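Local structure of ornithine decarboxylase (Entamoeba histolytica, 4AIB) at residues 92-97 / 115-120; 178-183 / 216-221; 282-287 / 323-328. The protein probably catalyses the pyridoxal 5'-phosphate-dependent decarboxylation of L-ornithine to putrescine, the step that leads into polyamine synthesis. All blocks are in the same frame, centred on the assembly; numbering follows the deposited sequence.

Contact 1: 92-97 / 115-120; sequences NPEDIT and GINHTI
P93, E94 and I96 meet G115, I116 and H118 in a side-chain and water-mediated contact at the N-terminal ends of strands 96-98 and 118-121, with loop backbone making up the rest. The apolar part packs against helix 80-88. The CD1 methyl of I116 is the touching end: it lies across the I96 side chain, 3.9 Å from both CG2 and CD1, and the two side chains cross at about a right angle. P93 lays its CB 3.4 Å from the carbonyl oxygen of G115. One water joins the backbones, donating to I96 O at 2.9 Å and accepting from N117 N at 2.7 Å. The strands are consecutive, joined by helix 105-114, and a backbone bond between H118 and Y98 ties them where the parallel order of eight strands has its two ends, consistent with closure of the TIM barrel. Beyond the water, H118 reaches toward 92-97. The CD2 edge of its ring meets E94 O and I96 O, both near its plane, while E94, bent at chi2 (-70°), brings OE1 to 3.5 Å from NE2, with carboxylate and ring planes 85° apart. The other ring nitrogen, ND1, is hydrogen-bonded to D180.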
loop_
_atom_site.group_PDB
_atom_site.type_symbol
_atom_site.label_atom_id
_atom_site.label_comp_id
_atom_site.label_asym_id
_atom_site.label_seq_id
_atom_site.Cartn_x
_atom_site.Cartn_y
_atom_site.Cartn_z
ATOM N N ASN A 92 -2.898 29.557 6.850
ATOM C CA ASN A 92 -3.598 29.803 8.110
ATOM C C ASN A 92 -4.461 28.615 8.543
ATOM O O ASN A 92 -5.164 28.031 7.714
ATOM C CB ASN A 92 -4.458 31.066 7.993
ATOM C CG ASN A 92 -4.776 31.687 9.341
ATOM O OD1 ASN A 92 -3.885 32.154 10.052
ATOM N ND2 ASN A 92 -6.056 31.704 9.695
ATOM N N PRO A 93 -4.413 28.258 9.845
ATOM C CA PRO A 93 -5.145 27.105 10.388
ATOM C C PRO A 93 -6.667 27.163 10.224
ATOM O O PRO A 93 -7.329 26.135 10.367
ATOM C CB PRO A 93 -4.775 27.119 11.879
ATOM C CG PRO A 93 -4.282 28.499 12.149
ATOM C CD PRO A 93 -3.591 28.903 10.884
ATOM N N GLU A 94 -7.209 28.347 9.935
ATOM C CA GLU A 94 -8.650 28.516 9.717
ATOM C C GLU A 94 -9.115 27.886 8.404
ATOM O O GLU A 94 -10.261 27.444 8.290
ATOM C CB GLU A 94 -9.041 29.997 9.760
ATOM C CG GLU A 94 -9.035 30.617 11.152
ATOM C CD GLU A 94 -10.156 30.108 12.045
ATOM O OE1 GLU A 94 -11.292 29.926 11.553
ATOM O OE2 GLU A 94 -9.903 29.896 13.250
ATOM N N ASP A 95 -8.219 27.849 7.420
ATOM C CA ASP A 95 -8.506 27.238 6.122
ATOM C C ASP A 95 -8.491 25.710 6.189
ATOM O O ASP A 95 -8.962 25.038 5.269
ATOM C CB ASP A 95 -7.506 27.726 5.068
ATOM C CG ASP A 95 -7.577 29.228 4.838
ATOM O OD1 ASP A 95 -8.699 29.778 4.777
ATOM O OD2 ASP A 95 -6.505 29.857 4.708
ATOM N N ILE A 96 -7.952 25.175 7.283
ATOM C CA ILE A 96 -7.821 23.731 7.477
ATOM C C ILE A 96 -9.055 23.146 8.168
ATOM O O ILE A 96 -9.606 23.745 9.093
ATOM C CB ILE A 96 -6.554 23.391 8.298
ATOM C CG1 ILE A 96 -5.306 23.992 7.639
ATOM C CG2 ILE A 96 -6.397 21.883 8.468
ATOM C CD1 ILE A 96 -4.074 24.000 8.522
ATOM N N THR A 97 -9.489 21.978 7.700
ATOM C CA THR A 97 -10.531 21.210 8.382
ATOM C C THR A 97 -10.036 19.797 8.718
ATOM O O THR A 97 -9.722 19.004 7.830
ATOM C CB THR A 97 -11.873 21.192 7.602
ATOM O OG1 THR A 97 -12.765 20.242 8.198
ATOM C CG2 THR A 97 -11.671 20.842 6.127
ATOM N N GLY A 115 -3.694 25.348 16.469
ATOM C CA GLY A 115 -4.675 26.359 16.080
ATOM C C GLY A 115 -5.830 25.847 15.241
ATOM O O GLY A 115 -6.602 26.639 14.698
ATOM N N ILE A 116 -5.948 24.523 15.134
ATOM C CA ILE A 116 -7.028 23.892 14.373
ATOM C C ILE A 116 -8.352 24.053 15.118
ATOM O O ILE A 116 -8.430 23.809 16.324
ATOM C CB ILE A 116 -6.733 22.397 14.081
ATOM C CG1 ILE A 116 -5.384 22.232 13.359
ATOM C CG2 ILE A 116 -7.867 21.747 13.294
ATOM C CD1 ILE A 116 -5.243 22.998 12.054
ATOM N N ASN A 117 -9.383 24.466 14.384
ATOM C CA ASN A 117 -10.667 24.838 14.968
ATOM C C ASN A 117 -11.871 24.126 14.334
ATOM O O ASN A 117 -13.013 24.322 14.762
ATOM C CB ASN A 117 -10.844 26.359 14.878
ATOM C CG ASN A 117 -11.865 26.893 15.864
ATOM O OD1 ASN A 117 -11.793 26.620 17.063
ATOM N ND2 ASN A 117 -12.819 27.670 15.363
ATOM N N HIS A 118 -11.617 23.303 13.319
ATOM C CA HIS A 118 -12.692 22.609 12.609
ATOM C C HIS A 118 -12.427 21.137 12.452
ATOM O O HIS A 118 -11.387 20.736 11.925
ATOM C CB HIS A 118 -12.950 23.261 11.252
ATOM C CG HIS A 118 -13.209 24.749 11.328
ATOM N ND1 HIS A 118 -14.242 25.270 12.015
ATOM C CD2 HIS A 118 -12.526 25.828 10.769
ATOM C CE1 HIS A 118 -14.223 26.611 11.907
ATOM N NE2 HIS A 118 -13.173 26.951 11.142
ATOM N N THR A 119 -13.374 20.321 12.913
ATOM C CA THR A 119 -13.260 18.861 12.842
ATOM C C THR A 119 -14.615 18.180 12.598
ATOM O O THR A 119 -15.658 18.833 12.632
ATOM C CB THR A 119 -12.575 18.278 14.101
ATOM O OG1 THR A 119 -12.309 16.885 13.901
ATOM C CG2 THR A 119 -13.449 18.456 15.339
ATOM N N ILE A 120 -14.586 16.870 12.354
ATOM C CA ILE A 120 -15.794 16.101 12.033
ATOM C C ILE A 120 -16.041 14.971 13.040
ATOM O O ILE A 120 -15.096 14.406 13.599
ATOM C CB ILE A 120 -15.746 15.556 10.582
ATOM C CG1 ILE A 120 -15.592 16.712 9.583
ATOM C CG2 ILE A 120 -16.996 14.744 10.253
ATOM C CD1 ILE A 120 -15.267 16.290 8.165
HETATM O O HOH W 1 -9.581 24.855 11.767
#

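Contact 2: 178-183 / 216-221; sequences NLDGVH and KPYLID
L179 sets its CD2 4.1 Å from CG of P217, both beside A210 of helix 194-212, and its carbonyl oxygen accepts from a water that in turn accepts from K216 N. At D180 the carbonyl takes two backbone donors: L219 N at 2.8 Å, tilted from the carbonyl plane, and Y218 N in a weak bond. Y218 holds CG between its backbone N and carbonyl carbon (chi1 75°), which sets its ring alongside the D180 side chain, carboxylate and ring planes 76° apart, with OD1 3.4 Å from CE1; the carboxylate's other oxygen is engaged by H118. G181 follows, its CA 3.7 Å from P217 CB. The parallel ladder continues as V182 N donates to L219 O, and V182 O receives D221 N at 2.9 Å in a nearly straight bond (166°). V182 and I220 lie side by side on the face toward helix 194-212, I220 CD1 against V182 CB. H183 turns to the other face with D221, whose CB meets the ring edge near ND1; D221 OD1 is bonded to G223 N. Two parallel strands joined through an intervening helix, with alternate side chains directed to the helix layer and the barrel interior, form the beta-alpha-beta crossover repeated around a TIM barrel.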
loop_
_atom_site.group_PDB
_atom_site.type_symbol
_atom_site.label_atom_id
_atom_site.label_comp_id
_atom_site.label_asym_id
_atom_site.label_seq_id
_atom_site.Cartn_x
_atom_site.Cartn_y
_atom_site.Cartn_z
ATOM N N ASN A 178 -19.617 23.652 20.202
ATOM C CA ASN A 178 -19.946 24.412 19.001
ATOM C C ASN A 178 -20.136 23.505 17.791
ATOM O O ASN A 178 -19.290 22.652 17.508
ATOM C CB ASN A 178 -18.862 25.456 18.705
ATOM C CG ASN A 178 -18.533 26.325 19.908
ATOM O OD1 ASN A 178 -17.364 26.494 20.259
ATOM N ND2 ASN A 178 -19.560 26.881 20.546
ATOM N N LEU A 179 -21.250 23.694 17.089
ATOM C CA LEU A 179 -21.530 22.956 15.861
ATOM C C LEU A 179 -21.318 23.847 14.641
ATOM O O LEU A 179 -22.016 24.850 14.459
ATOM C CB LEU A 179 -22.957 22.393 15.872
ATOM C CG LEU A 179 -23.361 21.470 14.714
ATOM C CD1 LEU A 179 -22.911 20.036 14.962
ATOM C CD2 LEU A 179 -24.863 21.518 14.487
ATOM N N ASP A 180 -20.345 23.476 13.814
ATOM C CA ASP A 180 -20.059 24.198 12.579
ATOM C C ASP A 180 -21.089 23.888 11.496
ATOM O O ASP A 180 -21.475 24.774 10.732
ATOM C CB ASP A 180 -18.642 23.892 12.085
ATOM C CG ASP A 180 -17.565 24.545 12.941
ATOM O OD1 ASP A 180 -17.856 25.556 13.619
ATOM O OD2 ASP A 180 -16.419 24.052 12.929
ATOM N N GLY A 181 -21.531 22.634 11.437
ATOM C CA GLY A 181 -22.562 22.229 10.486
ATOM C C GLY A 181 -22.607 20.748 10.164
ATOM O O GLY A 181 -22.363 19.904 11.029
ATOM N N VAL A 182 -22.921 20.443 8.906
ATOM C CA VAL A 182 -23.135 19.068 8.450
ATOM C C VAL A 182 -22.118 18.674 7.374
ATOM O O VAL A 182 -21.709 19.505 6.559
ATOM C CB VAL A 182 -24.575 18.868 7.913
ATOM C CG1 VAL A 182 -24.886 17.392 7.726
ATOM C CG2 VAL A 182 -25.598 19.492 8.853
ATOM N N HIS A 183 -21.719 17.404 7.384
ATOM C CA HIS A 183 -20.758 16.856 6.427
ATOM C C HIS A 183 -21.217 15.516 5.919
ATOM O O HIS A 183 -21.764 14.715 6.675
ATOM C CB HIS A 183 -19.380 16.747 7.080
ATOM C CG HIS A 183 -18.426 15.810 6.370
ATOM N ND1 HIS A 183 -17.757 16.163 5.257
ATOM C CD2 HIS A 183 -18.038 14.505 6.665
ATOM C CE1 HIS A 183 -16.985 15.136 4.855
ATOM N NE2 HIS A 183 -17.157 14.123 5.718
ATOM N N LYS A 216 -26.323 27.152 15.672
ATOM C CA LYS A 216 -26.220 27.928 14.439
ATOM C C LYS A 216 -25.197 27.284 13.494
ATOM O O LYS A 216 -24.019 27.652 13.505
ATOM C CB LYS A 216 -25.844 29.387 14.744
ATOM C CG LYS A 216 -26.794 30.118 15.688
ATOM C CD LYS A 216 -28.018 30.665 14.966
ATOM C CE LYS A 216 -29.071 31.176 15.939
ATOM N NZ LYS A 216 -28.646 32.406 16.662
ATOM N N PRO A 217 -25.641 26.305 12.679
ATOM C CA PRO A 217 -24.743 25.619 11.752
ATOM C C PRO A 217 -24.527 26.431 10.478
ATOM O O PRO A 217 -25.476 26.679 9.733
ATOM C CB PRO A 217 -25.487 24.309 11.436
ATOM C CG PRO A 217 -26.752 24.331 12.240
ATOM C CD PRO A 217 -27.005 25.761 12.598
ATOM N N TYR A 218 -23.282 26.832 10.234
ATOM C CA TYR A 218 -22.961 27.721 9.117
ATOM C C TYR A 218 -22.122 27.057 8.020
ATOM O O TYR A 218 -21.766 27.700 7.031
ATOM C CB TYR A 218 -22.258 28.985 9.634
ATOM C CG TYR A 218 -20.809 28.782 10.032
ATOM C CD1 TYR A 218 -20.473 28.244 11.275
ATOM C CD2 TYR A 218 -19.773 29.131 9.164
ATOM C CE1 TYR A 218 -19.148 28.056 11.640
ATOM C CE2 TYR A 218 -18.446 28.946 9.520
ATOM C CZ TYR A 218 -18.140 28.410 10.758
ATOM O OH TYR A 218 -16.823 28.227 11.112
ATOM N N LEU A 219 -21.807 25.775 8.191
ATOM C CA LEU A 219 -20.915 25.092 7.260
ATOM C C LEU A 219 -21.485 23.771 6.752
ATOM O O LEU A 219 -21.884 22.913 7.537
ATOM C CB LEU A 219 -19.538 24.878 7.903
ATOM C CG LEU A 219 -18.339 24.544 7.008
ATOM C CD1 LEU A 219 -18.029 25.673 6.036
ATOM C CD2 LEU A 219 -17.122 24.236 7.865
ATOM N N ILE A 220 -21.526 23.629 5.430
ATOM C CA ILE A 220 -21.950 22.387 4.791
ATOM C C ILE A 220 -20.812 21.845 3.928
ATOM O O ILE A 220 -20.412 22.471 2.941
ATOM C CB ILE A 220 -23.240 22.572 3.949
ATOM C CG1 ILE A 220 -24.404 23.098 4.811
ATOM C CG2 ILE A 220 -23.621 21.286 3.221
ATOM C CD1 ILE A 220 -24.838 22.194 5.950
ATOM N N ASP A 221 -20.287 20.688 4.326
ATOM C CA ASP A 221 -19.226 20.013 3.586
ATOM C C ASP A 221 -19.827 18.894 2.744
ATOM O O ASP A 221 -20.221 17.846 3.267
ATOM C CB ASP A 221 -18.162 19.464 4.544
ATOM C CG ASP A 221 -16.838 19.164 3.852
ATOM O OD1 ASP A 221 -16.839 18.755 2.670
ATOM O OD2 ASP A 221 -15.784 19.333 4.504
HETATM O O HOH W 2 -23.687 26.435 16.266
#

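Contact 3: 282-287 / 323-328; sequences NGKKQI and KMYESI
I287 and S327 form the parallel bridge between strands 284-291 and 324-330, and two backbone hydrogen bonds tie the strands together around it. I328 N donates to I287 O over 3.2 Å; the donor stands above the carbonyl plane, 36° out of it, instead of on a lone pair. The second bond, from I287 N to E326 O, is weak at 3.4 Å. Further along, I328 is also backbone-bonded to Y289, so the ladder continues beyond these segments, whereas toward K284 the strands diverge, their short axes inclined by 45°. S327 adds a local bond of its own: OG, placed beside its backbone N, donates to Y325 O two residues earlier.

The sheet concerned is the mixed one of the C-terminal beta domain, in which 284-291 also pairs antiparallel with 267-281, and 324-330 with 341-346. Side-chain packing here fills the widening end of the pair, and Y325 is its main element. CD1 of I287 approaches CD2 of the tyrosine ring at 3.7 Å, the side chains crossing obliquely. From the same strand as I287, two lysines lend their aliphatic parts: K284, bent at chi2 and chi4, brings CE to the ring edge, near its plane, 3.8 Å from CE1, and K285 reaches the same CE1 with CG, also at 3.8 Å. K285 O comes to 3.8 Å from CD1 of Y325. E347, from a loop, touches both I287 and Y325.

The remaining contacts are van der Waals ones made by Q286. With CG between its backbone N and carbonyl carbon (chi1 53°) and the chain extended from there, OE1 passes across I328, 4.2 Å from CG1. Its CB, nearer the backbone, faces E326 O at 3.3 Å.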
loop_
_atom_site.group_PDB
_atom_site.type_symbol
_atom_site.label_atom_id
_atom_site.label_comp_id
_atom_site.label_asym_id
_atom_site.label_seq_id
_atom_site.Cartn_x
_atom_site.Cartn_y
_atom_site.Cartn_z
ATOM N N ASN A 282 -2.407 -18.780 -28.435
ATOM C CA ASN A 282 -3.633 -18.866 -29.243
ATOM C C ASN A 282 -3.482 -18.322 -30.668
ATOM O O ASN A 282 -4.449 -17.845 -31.266
ATOM C CB ASN A 282 -4.825 -18.210 -28.526
ATOM C CG ASN A 282 -5.302 -19.009 -27.326
ATOM O OD1 ASN A 282 -5.337 -20.239 -27.354
ATOM N ND2 ASN A 282 -5.685 -18.305 -26.267
ATOM N N GLY A 283 -2.266 -18.395 -31.203
ATOM C CA GLY A 283 -2.011 -18.004 -32.586
ATOM C C GLY A 283 -1.306 -16.675 -32.793
ATOM O O GLY A 283 -0.684 -16.464 -33.835
ATOM N N LYS A 284 -1.397 -15.775 -31.815
ATOM C CA LYS A 284 -0.781 -14.453 -31.948
ATOM C C LYS A 284 -0.004 -14.026 -30.705
ATOM O O LYS A 284 -0.469 -14.193 -29.577
ATOM C CB LYS A 284 -1.832 -13.396 -32.312
ATOM C CG LYS A 284 -1.431 -12.463 -33.452
ATOM C CD LYS A 284 -0.309 -11.505 -33.069
ATOM C CE LYS A 284 0.129 -10.644 -34.244
ATOM N NZ LYS A 284 -0.867 -9.586 -34.570
ATOM N N LYS A 285 1.177 -13.457 -30.934
ATOM C CA LYS A 285 2.096 -13.072 -29.864
ATOM C C LYS A 285 1.647 -11.858 -29.053
ATOM O O LYS A 285 1.294 -10.814 -29.608
ATOM C CB LYS A 285 3.515 -12.859 -30.417
ATOM C CG LYS A 285 3.611 -11.925 -31.619
ATOM C CD LYS A 285 4.813 -12.247 -32.498
ATOM C CE LYS A 285 6.106 -11.661 -31.950
ATOM N NZ LYS A 285 7.282 -12.058 -32.774
ATOM N N GLN A 286 1.645 -12.025 -27.733
ATOM C CA GLN A 286 1.512 -10.910 -26.801
ATOM C C GLN A 286 2.874 -10.661 -26.159
ATOM O O GLN A 286 3.653 -11.597 -25.966
ATOM C CB GLN A 286 0.437 -11.186 -25.738
ATOM C CG GLN A 286 0.585 -12.499 -24.975
ATOM C CD GLN A 286 -0.265 -12.559 -23.717
ATOM O OE1 GLN A 286 -1.274 -11.863 -23.592
ATOM N NE2 GLN A 286 0.142 -13.403 -22.774
ATOM N N ILE A 287 3.170 -9.401 -25.851
ATOM C CA ILE A 287 4.479 -9.043 -25.306
ATOM C C ILE A 287 4.363 -8.456 -23.900
ATOM O O ILE A 287 3.724 -7.422 -23.698
ATOM C CB ILE A 287 5.256 -8.078 -26.232
ATOM C CG1 ILE A 287 5.140 -8.517 -27.698
ATOM C CG2 ILE A 287 6.720 -8.014 -25.811
ATOM C CD1 ILE A 287 5.603 -7.485 -28.706
ATOM N N LYS A 323 2.930 -2.241 -36.470
ATOM C CA LYS A 323 2.756 -3.570 -35.866
ATOM C C LYS A 323 2.400 -3.495 -34.378
ATOM O O LYS A 323 3.263 -3.659 -33.511
ATOM C CB LYS A 323 3.985 -4.468 -36.097
ATOM C CG LYS A 323 4.310 -4.769 -37.557
ATOM C CD LYS A 323 5.290 -3.767 -38.160
ATOM C CE LYS A 323 6.709 -3.983 -37.652
ATOM N NZ LYS A 323 7.638 -2.918 -38.122
ATOM N N MET A 324 1.127 -3.240 -34.095
ATOM C CA MET A 324 0.640 -3.160 -32.721
ATOM C C MET A 324 0.352 -4.538 -32.131
ATOM O O MET A 324 -0.346 -5.352 -32.739
ATOM C CB MET A 324 -0.604 -2.274 -32.641
ATOM C CG MET A 324 -0.348 -0.876 -32.100
ATOM S SD MET A 324 0.743 0.139 -33.111
ATOM C CE MET A 324 0.724 1.657 -32.160
ATOM N N TYR A 325 0.898 -4.784 -30.942
ATOM C CA TYR A 325 0.689 -6.038 -30.223
ATOM C C TYR A 325 0.019 -5.785 -28.874
ATOM O O TYR A 325 0.246 -4.747 -28.250
ATOM C CB TYR A 325 2.021 -6.765 -30.008
ATOM C CG TYR A 325 2.780 -7.080 -31.279
ATOM C CD1 TYR A 325 2.432 -8.177 -32.069
ATOM C CD2 TYR A 325 3.855 -6.290 -31.686
ATOM C CE1 TYR A 325 3.127 -8.471 -33.233
ATOM C CE2 TYR A 325 4.557 -6.578 -32.847
ATOM C CZ TYR A 325 4.189 -7.668 -33.617
ATOM O OH TYR A 325 4.881 -7.957 -34.770
ATOM N N GLU A 326 -0.805 -6.735 -28.433
ATOM C CA GLU A 326 -1.442 -6.657 -27.118
ATOM C C GLU A 326 -0.386 -6.820 -26.029
ATOM O O GLU A 326 0.141 -7.915 -25.818
ATOM C CB GLU A 326 -2.541 -7.715 -26.975
ATOM C CG GLU A 326 -3.287 -7.664 -25.647
ATOM C CD GLU A 326 -4.289 -8.794 -25.475
ATOM O OE1 GLU A 326 -4.119 -9.860 -26.106
ATOM O OE2 GLU A 326 -5.252 -8.614 -24.700
ATOM N N SER A 327 -0.080 -5.720 -25.347
ATOM C CA SER A 327 1.002 -5.694 -24.369
ATOM C C SER A 327 0.496 -5.678 -22.931
ATOM O O SER A 327 -0.446 -4.951 -22.603
ATOM C CB SER A 327 1.918 -4.494 -24.624
ATOM O OG SER A 327 2.446 -4.528 -25.941
ATOM N N ILE A 328 1.129 -6.495 -22.092
ATOM C CA ILE A 328 0.852 -6.553 -20.657
ATOM C C ILE A 328 2.004 -5.884 -19.912
ATOM O O ILE A 328 3.145 -6.342 -19.979
ATOM C CB ILE A 328 0.706 -8.015 -20.156
ATOM C CG1 ILE A 328 -0.378 -8.778 -20.938
ATOM C CG2 ILE A 328 0.465 -8.057 -18.648
ATOM C CD1 ILE A 328 -1.808 -8.511 -20.507
#

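Along the chain the contacts follow one another in series, each closing before the next opens. Contacts 1 and 2 share the parallel eight-stranded barrel of the pyridoxal-binding domain; their centres are about 13 Å apart and they touch directly: I120 CD1 lies 3.6 Å from H183 CD2, and H118 of contact 1 reaches D180 of contact 2. Strand 138-143 separates 118-121 from 179-184 in the sheet. Contact 3 belongs to the mixed beta sheet on the opposite side of the chain's centre, its centre about 53 Å from that of contact 1 and about 56 Å from that of contact 2. The three thus sample the two-domain architecture of this decarboxylase family, whose active sites are probably built from both subunits of the dimer.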